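Local coordinates for protein endoglucanase A (Clostridium acetobutylicum, PDB 3IK2) that probably hydrolyses internal beta-1,4-glucosidic bonds of cellulose and related glucans, as a glycoside hydrolase family 44 endoglucanase with a TIM-like barrel, at residues S199-K204 against Q249-Y254; V289-S292 against D298-K301; A302-P307 against K448-S453. All coordinates share one frame; numbering follows the deposited sequence.

Contact 1. Residues S199-K204 against Q249-Y254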
loop_
_atom_site.group_PDB
_atom_site.type_symbol
_atom_site.label_atom_id
_atom_site.label_comp_id
_atom_site.label_asym_id
_atom_site.label_seq_id
_atom_site.Cartn_x
_atom_site.Cartn_y
_atom_site.Cartn_z
ATOM N N SER A 199 -14.132 -1.302 20.367
ATOM C CA SER A 199 -14.917 -2.557 20.373
ATOM C C SER A 199 -15.756 -2.747 19.084
ATOM O O SER A 199 -15.914 -3.881 18.597
ATOM C CB SER A 199 -15.835 -2.607 21.596
ATOM O OG SER A 199 -16.875 -1.663 21.450
ATOM N N GLU A 200 -16.278 -1.644 18.545
ATOM C CA GLU A 200 -17.034 -1.684 17.300
ATOM C C GLU A 200 -16.163 -2.131 16.108
ATOM O O GLU A 200 -16.519 -3.063 15.380
ATOM C CB GLU A 200 -17.695 -0.327 17.024
ATOM C CG GLU A 200 -18.255 -0.206 15.597
ATOM C CD GLU A 200 -18.822 1.186 15.272
ATOM O OE1 GLU A 200 -18.636 2.120 16.077
ATOM O OE2 GLU A 200 -19.441 1.337 14.198
ATOM N N VAL A 201 -15.013 -1.483 15.927
ATOM C CA VAL A 201 -14.103 -1.863 14.832
ATOM C C VAL A 201 -13.654 -3.340 14.902
ATOM O O VAL A 201 -13.633 -4.046 13.879
ATOM C CB VAL A 201 -12.876 -0.909 14.685
ATOM C CG1 VAL A 201 -11.848 -1.131 15.740
ATOM C CG2 VAL A 201 -12.227 -1.087 13.307
ATOM N N LEU A 202 -13.277 -3.779 16.103
ATOM C CA LEU A 202 -12.883 -5.156 16.358
ATOM C C LEU A 202 -14.006 -6.122 15.922
ATOM O O LEU A 202 -13.768 -7.081 15.203
ATOM C CB LEU A 202 -12.584 -5.329 17.858
ATOM C CG LEU A 202 -12.344 -6.741 18.392
ATOM C CD1 LEU A 202 -11.121 -7.409 17.710
ATOM C CD2 LEU A 202 -12.200 -6.745 19.927
ATOM N N ASP A 203 -15.226 -5.825 16.372
ATOM C CA ASP A 203 -16.403 -6.666 16.125
ATOM C C ASP A 203 -16.765 -6.721 14.641
ATOM O O ASP A 203 -16.978 -7.802 14.089
ATOM C CB ASP A 203 -17.589 -6.151 16.957
ATOM C CG ASP A 203 -18.903 -6.791 16.565
ATOM O OD1 ASP A 203 -19.830 -6.054 16.174
ATOM O OD2 ASP A 203 -19.018 -8.033 16.639
ATOM N N LYS A 204 -16.806 -5.559 14.004
ATOM C CA LYS A 204 -17.116 -5.481 12.573
ATOM C C LYS A 204 -16.038 -6.114 11.713
ATOM O O LYS A 204 -16.337 -6.872 10.798
ATOM C CB LYS A 204 -17.346 -4.032 12.163
ATOM C CG LYS A 204 -18.791 -3.585 12.363
ATOM C CD LYS A 204 -18.906 -2.091 12.174
ATOM C CE LYS A 204 -20.378 -1.666 12.111
ATOM N NZ LYS A 204 -20.477 -0.214 11.826
ATOM N N GLN A 249 0.442 -0.523 24.727
ATOM C CA GLN A 249 1.093 0.697 24.264
ATOM C C GLN A 249 0.206 1.491 23.315
ATOM O O GLN A 249 0.146 2.716 23.413
ATOM C CB GLN A 249 2.432 0.411 23.581
ATOM C CG GLN A 249 3.079 1.643 22.976
ATOM C CD GLN A 249 3.526 2.651 24.037
ATOM O OE1 GLN A 249 4.572 2.477 24.637
ATOM N NE2 GLN A 249 2.755 3.712 24.244
ATOM N N TRP A 250 -0.476 0.802 22.399
ATOM C CA TRP A 250 -1.287 1.498 21.397
ATOM C C TRP A 250 -2.393 0.620 20.852
ATOM O O TRP A 250 -2.498 -0.553 21.227
ATOM C CB TRP A 250 -0.422 2.117 20.266
ATOM C CG TRP A 250 0.436 1.171 19.426
ATOM C CD1 TRP A 250 0.756 -0.133 19.708
ATOM C CD2 TRP A 250 1.145 1.500 18.218
ATOM N NE1 TRP A 250 1.571 -0.647 18.720
ATOM C CE2 TRP A 250 1.840 0.333 17.806
ATOM C CE3 TRP A 250 1.257 2.666 17.434
ATOM C CZ2 TRP A 250 2.655 0.300 16.647
ATOM C CZ3 TRP A 250 2.065 2.621 16.267
ATOM C CH2 TRP A 250 2.740 1.444 15.893
ATOM N N PHE A 251 -3.248 1.204 20.009
ATOM C CA PHE A 251 -4.423 0.495 19.506
ATOM C C PHE A 251 -4.023 -0.704 18.653
ATOM O O PHE A 251 -4.722 -1.681 18.640
ATOM C CB PHE A 251 -5.399 1.453 18.763
ATOM C CG PHE A 251 -6.472 0.733 17.963
ATOM C CD1 PHE A 251 -7.668 0.345 18.564
ATOM C CD2 PHE A 251 -6.265 0.411 16.611
ATOM C CE1 PHE A 251 -8.664 -0.342 17.812
ATOM C CE2 PHE A 251 -7.255 -0.289 15.873
ATOM C CZ PHE A 251 -8.437 -0.656 16.468
ATOM N N ILE A 252 -2.896 -0.627 17.941
ATOM C CA ILE A 252 -2.379 -1.761 17.148
ATOM C C ILE A 252 -2.224 -3.071 17.935
ATOM O O ILE A 252 -2.592 -4.144 17.434
ATOM C CB ILE A 252 -1.087 -1.356 16.294
ATOM C CG1 ILE A 252 -1.521 -0.554 15.038
ATOM C CG2 ILE A 252 -0.227 -2.604 15.940
ATOM C CD1 ILE A 252 -0.412 0.086 14.208
ATOM N N ASP A 253 -1.700 -2.979 19.164
ATOM C CA ASP A 253 -1.590 -4.118 20.107
ATOM C C ASP A 253 -2.974 -4.663 20.518
ATOM O O ASP A 253 -3.214 -5.840 20.474
ATOM C CB ASP A 253 -0.839 -3.685 21.390
ATOM C CG ASP A 253 0.628 -3.350 21.134
ATOM O OD1 ASP A 253 1.157 -3.729 20.067
ATOM O OD2 ASP A 253 1.254 -2.701 22.010
ATOM N N TYR A 254 -3.866 -3.775 20.924
ATOM C CA TYR A 254 -5.239 -4.128 21.223
ATOM C C TYR A 254 -5.844 -4.871 20.052
ATOM O O TYR A 254 -6.494 -5.910 20.243
ATOM C CB TYR A 254 -6.063 -2.880 21.528
ATOM C CG TYR A 254 -7.585 -3.101 21.563
ATOM C CD1 TYR A 254 -8.226 -3.583 22.702
ATOM C CD2 TYR A 254 -8.374 -2.813 20.439
ATOM C CE1 TYR A 254 -9.643 -3.789 22.704
ATOM C CE2 TYR A 254 -9.746 -2.989 20.442
ATOM C CZ TYR A 254 -10.373 -3.468 21.570
ATOM O OH TYR A 254 -11.730 -3.620 21.519
#

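Contact 2. Residues V289-S292 against D298-K301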
loop_
_atom_site.group_PDB
_atom_site.type_symbol
_atom_site.label_atom_id
_atom_site.label_comp_id
_atom_site.label_asym_id
_atom_site.label_seq_id
_atom_site.Cartn_x
_atom_site.Cartn_y
_atom_site.Cartn_z
ATOM N N VAL A 289 5.610 16.926 3.533
ATOM C CA VAL A 289 6.289 16.458 2.291
ATOM C C VAL A 289 5.323 15.954 1.215
ATOM O O VAL A 289 5.671 15.851 0.028
ATOM C CB VAL A 289 7.403 15.401 2.593
ATOM C CG1 VAL A 289 8.436 15.972 3.531
ATOM C CG2 VAL A 289 6.809 14.090 3.206
ATOM N N THR A 290 4.103 15.640 1.650
ATOM C CA THR A 290 3.002 15.226 0.775
ATOM C C THR A 290 2.584 16.334 -0.211
ATOM O O THR A 290 1.807 16.079 -1.119
ATOM C CB THR A 290 1.751 14.793 1.618
ATOM O OG1 THR A 290 1.478 15.797 2.601
ATOM C CG2 THR A 290 1.998 13.462 2.347
ATOM N N THR A 291 3.082 17.559 -0.028
ATOM C CA THR A 291 2.783 18.647 -0.966
ATOM C C THR A 291 3.229 18.387 -2.411
ATOM O O THR A 291 4.198 17.681 -2.650
ATOM C CB THR A 291 3.362 20.020 -0.530
ATOM O OG1 THR A 291 3.031 20.980 -1.535
ATOM C CG2 THR A 291 4.901 19.987 -0.396
ATOM N N SER A 292 2.521 19.008 -3.353
ATOM C CA SER A 292 2.871 19.002 -4.770
ATOM C C SER A 292 3.874 20.120 -5.145
ATOM O O SER A 292 4.415 20.137 -6.255
ATOM C CB SER A 292 1.605 19.157 -5.589
ATOM O OG SER A 292 1.193 20.512 -5.612
ATOM N N ASP A 298 14.151 22.469 0.916
ATOM C CA ASP A 298 14.189 21.757 2.214
ATOM C C ASP A 298 13.034 20.784 2.366
ATOM O O ASP A 298 13.158 19.758 3.031
ATOM C CB ASP A 298 14.225 22.733 3.384
ATOM C CG ASP A 298 15.610 23.347 3.588
ATOM O OD1 ASP A 298 16.531 23.066 2.796
ATOM O OD2 ASP A 298 15.787 24.111 4.562
ATOM N N CYS A 299 11.901 21.124 1.758
ATOM C CA CYS A 299 10.801 20.181 1.679
ATOM C C CYS A 299 11.194 18.995 0.761
ATOM O O CYS A 299 10.990 17.841 1.144
ATOM C CB CYS A 299 9.502 20.870 1.241
ATOM S SG CYS A 299 8.019 19.863 1.444
ATOM N N ASN A 300 11.772 19.283 -0.418
ATOM C CA ASN A 300 12.262 18.221 -1.314
ATOM C C ASN A 300 13.237 17.267 -0.611
ATOM O O ASN A 300 13.173 16.011 -0.779
ATOM C CB ASN A 300 12.884 18.781 -2.584
ATOM C CG ASN A 300 11.915 19.626 -3.423
ATOM O OD1 ASN A 300 10.710 19.603 -3.229
ATOM N ND2 ASN A 300 12.468 20.341 -4.410
ATOM N N LYS A 301 14.107 17.851 0.209
ATOM C CA LYS A 301 15.130 17.085 0.949
ATOM C C LYS A 301 14.524 16.185 2.013
ATOM O O LYS A 301 14.864 15.015 2.102
ATOM C CB LYS A 301 16.169 18.020 1.586
ATOM C CG LYS A 301 17.144 18.529 0.590
ATOM C CD LYS A 301 18.035 19.634 1.144
ATOM C CE LYS A 301 19.065 20.018 0.099
ATOM N NZ LYS A 301 19.805 21.260 0.460
#

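Contact 3. Residues A302-P307 against K448-S453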
loop_
_atom_site.group_PDB
_atom_site.type_symbol
_atom_site.label_atom_id
_atom_site.label_comp_id
_atom_site.label_asym_id
_atom_site.label_seq_id
_atom_site.Cartn_x
_atom_site.Cartn_y
_atom_site.Cartn_z
ATOM N N ALA A 302 13.649 16.757 2.832
ATOM C CA ALA A 302 12.897 16.009 3.808
ATOM C C ALA A 302 12.132 14.852 3.172
ATOM O O ALA A 302 11.967 13.796 3.818
ATOM C CB ALA A 302 11.928 16.939 4.535
ATOM N N ARG A 303 11.642 15.062 1.941
ATOM C CA ARG A 303 10.857 14.060 1.213
ATOM C C ARG A 303 11.648 12.783 0.994
ATOM O O ARG A 303 11.174 11.702 1.306
ATOM C CB ARG A 303 10.349 14.617 -0.129
ATOM C CG ARG A 303 9.605 13.610 -1.023
ATOM C CD ARG A 303 8.969 14.256 -2.285
ATOM N NE ARG A 303 8.022 15.292 -1.912
ATOM C CZ ARG A 303 8.193 16.597 -2.134
ATOM N NH1 ARG A 303 9.284 17.043 -2.760
ATOM N NH2 ARG A 303 7.265 17.463 -1.733
ATOM N N MET A 304 12.864 12.920 0.465
ATOM C CA MET A 304 13.764 11.786 0.201
ATOM C C MET A 304 14.274 11.117 1.463
ATOM O O MET A 304 14.551 9.936 1.450
ATOM C CB MET A 304 14.940 12.243 -0.677
ATOM C CG MET A 304 14.497 12.830 -2.018
ATOM S SD MET A 304 15.896 13.363 -3.041
ATOM C CE MET A 304 16.286 14.966 -2.298
ATOM N N GLN A 305 14.372 11.870 2.560
ATOM C CA GLN A 305 14.723 11.292 3.873
ATOM C C GLN A 305 13.546 10.606 4.567
ATOM O O GLN A 305 13.740 9.747 5.429
ATOM C CB GLN A 305 15.302 12.366 4.818
ATOM C CG GLN A 305 16.559 13.102 4.291
ATOM C CD GLN A 305 17.655 12.161 3.834
ATOM O OE1 GLN A 305 17.777 11.058 4.350
ATOM N NE2 GLN A 305 18.466 12.592 2.847
ATOM N N ALA A 306 12.330 11.017 4.220
ATOM C CA ALA A 306 11.131 10.618 4.966
ATOM C C ALA A 306 10.930 9.089 5.044
ATOM O O ALA A 306 10.521 8.588 6.086
ATOM C CB ALA A 306 9.871 11.331 4.435
ATOM N N PRO A 307 11.213 8.339 3.948
ATOM C CA PRO A 307 11.114 6.881 4.072
ATOM C C PRO A 307 11.972 6.277 5.199
ATOM O O PRO A 307 11.701 5.143 5.625
ATOM C CB PRO A 307 11.575 6.391 2.690
ATOM C CG PRO A 307 11.206 7.494 1.781
ATOM C CD PRO A 307 11.585 8.718 2.570
ATOM N N LYS A 448 20.714 10.703 -2.870
ATOM C CA LYS A 448 19.725 11.679 -2.384
ATOM C C LYS A 448 20.326 13.102 -2.236
ATOM O O LYS A 448 19.603 14.058 -1.946
ATOM C CB LYS A 448 19.057 11.232 -1.048
ATOM C CG LYS A 448 18.446 9.805 -1.010
ATOM C CD LYS A 448 17.877 9.404 0.377
ATOM C CE LYS A 448 18.953 8.806 1.294
ATOM N NZ LYS A 448 18.459 8.450 2.680
ATOM N N ASN A 449 21.632 13.237 -2.439
ATOM C CA ASN A 449 22.269 14.535 -2.319
ATOM C C ASN A 449 21.817 15.485 -3.420
ATOM O O ASN A 449 21.677 15.108 -4.598
ATOM C CB ASN A 449 23.811 14.458 -2.239
ATOM C CG ASN A 449 24.417 15.731 -1.649
ATOM O OD1 ASN A 449 24.569 16.753 -2.333
ATOM N ND2 ASN A 449 24.734 15.680 -0.367
ATOM N N TYR A 450 21.571 16.725 -3.013
ATOM C CA TYR A 450 20.980 17.695 -3.919
ATOM C C TYR A 450 21.992 18.258 -4.905
ATOM O O TYR A 450 21.594 18.796 -5.932
ATOM C CB TYR A 450 20.337 18.842 -3.138
ATOM C CG TYR A 450 18.975 19.187 -3.668
ATOM C CD1 TYR A 450 17.845 18.513 -3.207
ATOM C CD2 TYR A 450 18.813 20.165 -4.639
ATOM C CE1 TYR A 450 16.601 18.791 -3.703
ATOM C CE2 TYR A 450 17.564 20.463 -5.143
ATOM C CZ TYR A 450 16.462 19.768 -4.665
ATOM O OH TYR A 450 15.200 20.063 -5.150
ATOM N N THR A 451 23.290 18.164 -4.585
ATOM C CA THR A 451 24.307 18.881 -5.362
ATOM C C THR A 451 25.584 18.076 -5.678
ATOM O O THR A 451 26.257 18.336 -6.674
ATOM C CB THR A 451 24.706 20.215 -4.634
ATOM O OG1 THR A 451 25.328 19.909 -3.379
ATOM C CG2 THR A 451 23.477 21.070 -4.373
ATOM N N ASP A 452 25.928 17.119 -4.820
ATOM C CA ASP A 452 27.211 16.407 -4.921
ATOM C C ASP A 452 27.072 15.013 -5.531
ATOM O O ASP A 452 26.063 14.347 -5.363
ATOM C CB ASP A 452 27.836 16.259 -3.531
ATOM C CG ASP A 452 28.088 17.599 -2.842
ATOM O OD1 ASP A 452 28.118 18.655 -3.526
ATOM O OD2 ASP A 452 28.249 17.580 -1.596
ATOM N N SER A 453 28.093 14.571 -6.243
ATOM C CA SER A 453 28.065 13.244 -6.828
ATOM C C SER A 453 28.663 12.284 -5.799
ATOM O O SER A 453 29.346 12.708 -4.855
ATOM C CB SER A 453 28.821 13.229 -8.177
ATOM O OG SER A 453 30.194 13.526 -7.949
HETATM O O HOH W 1 15.621 7.899 2.379
#

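Contact 1. Residues S199-K204 against Q249-Y254
V201 and L202 meet F251 and Y254 where two outer helices of the TIM-like barrel, 198-215 and 251-266, come together. The interaction is apolar, and no hydrogen bond crosses it. V201 places CG1 at the edge of the F251 ring, near the ring plane, with V201 CG1 3.5 Å from F251 CZ. The chi1 of V201 is 75°, which sets CG1 between the backbone N and the carbonyl carbon and turns it to the ring. F251 also stacks on F235, outside the two segments. L202 uses one methyl against the phenol end of Y254: L202 CD2 lies 4.1 Å from Y254 CZ and approaches the ring obliquely. The CG of Y254 is anti to the backbone N (chi1 168°), and the long ring carries the hydroxyl across to the other helix. W241 and V244 of helix 241-245 also pack on Y254.

Polar bonds stay within each segment or go elsewhere. K204 NZ forms a salt bridge with E200 OE2 at 3.0 Å, through the anti lone pair of that oxygen. The backbone N of S199 bonds to D240 OD2. Y254 OH sits 3.5 Å from S199 N and equally 3.5 Å from L202 CD2.

Contact 2. Residues V289-S292 against D298-K301
The loop between strand 287-288 and helix 297-305 folds back on the start of that helix, and C299 of the helix packs against V289 and T291 of the loop. The contact is small and apolar, with no hydrogen bond across it. The thiol of C299 does most of the touching. Its SG is anti to the backbone N (chi1 -168°), which extends it from the helix toward the loop. There it meets a methyl group, with C299 SG 3.6 Å from T291 CG2. It also rests against the loop backbone, with C299 SG 3.9 Å from V289 CA. V289 adds a looser touch from its side chain: V289 CG1 is 4.4 Å from C299 SG and 4.0 Å from C299 O.

T291 divides its two branches. CG2 goes to the sulfur, while OG1 turns to the backbone N of D293 and bonds to it. The backbone N of C299 is held by N296 OD1.

Other bonds tie the same loop and helix together. V289 O accepts from NH2 of R303, one turn beyond C299 in helix 297-305. V289 also packs on A302 of that helix and on P280. Backbone bonds join V289 to A282 and T291 to G357, so the loop is tied also to the loops after barrel strands 273-278 and 347-353.

Contact 3. Residues A302-P307 against K448-S453
K448 and Q305 make the hydrogen bond that joins helix 297-305 to the turn between strands 440-447 and 454-461 of the beta domain. K448 NZ donates to Q305 OE1 at 3.2 Å. The donor approaches off the carbonyl plane, tilted 33° from it, with a C=O...donor angle of 123°. K448 reaches it because its chain kinks at chi3 (-86°), which brings the amine to the amide oxygen. The amine has further partners. It bonds to I424 O, and it donates to a water, K448 NZ to water oxygen 2.9 Å. Q305 OE1, I424 O and the water thus all accept from this buried amine. The Q305 amide is held at both ends, since NE2 bonds to N425 O and OE1 also accepts from R308 NH1.

The apolar contact is M304 on Y450, with M304 CE 4.0 Å from Y450 CD1. The two side chains cross at about a right angle, and the methyl approaches the ring obliquely. Side-chain carbons also touch the opposite backbone carbonyls in van der Waals contact: M304 CE is 3.5 Å from K448 O, and K448 CD is 3.5 Å from M304 O.

The turn is shaped from within. N449 OD1 accepts from T451 N and D452 N, both at 2.9 Å, as an Asx turn and Asx motif. The two donors come from opposite faces of the amide.

Around the contact, M304 also packs on S362 and I365 of helix 361-376 and on the loop residue L502. The Y450 side chain lies against V297 and K301 of helix 297-305.

How the contacts relate
The contacts follow one another along the chain, contact 1 first and contact 3 last. Contact 1 stands apart: its centre is 33 Å from that of contact 2 and 37 Å from that of contact 3, and it touches neither. It joins two helices of the barrel. Contacts 2 and 3 have centres 11 Å apart and share helix 297-305. They also touch directly, with N300 ND2 2.8 Å from Y450 OH, a probable hydrogen bond. The helix thus packs on its own preceding loop in contact 2 and on a loop of the beta domain in contact 3, linking barrel and beta domain.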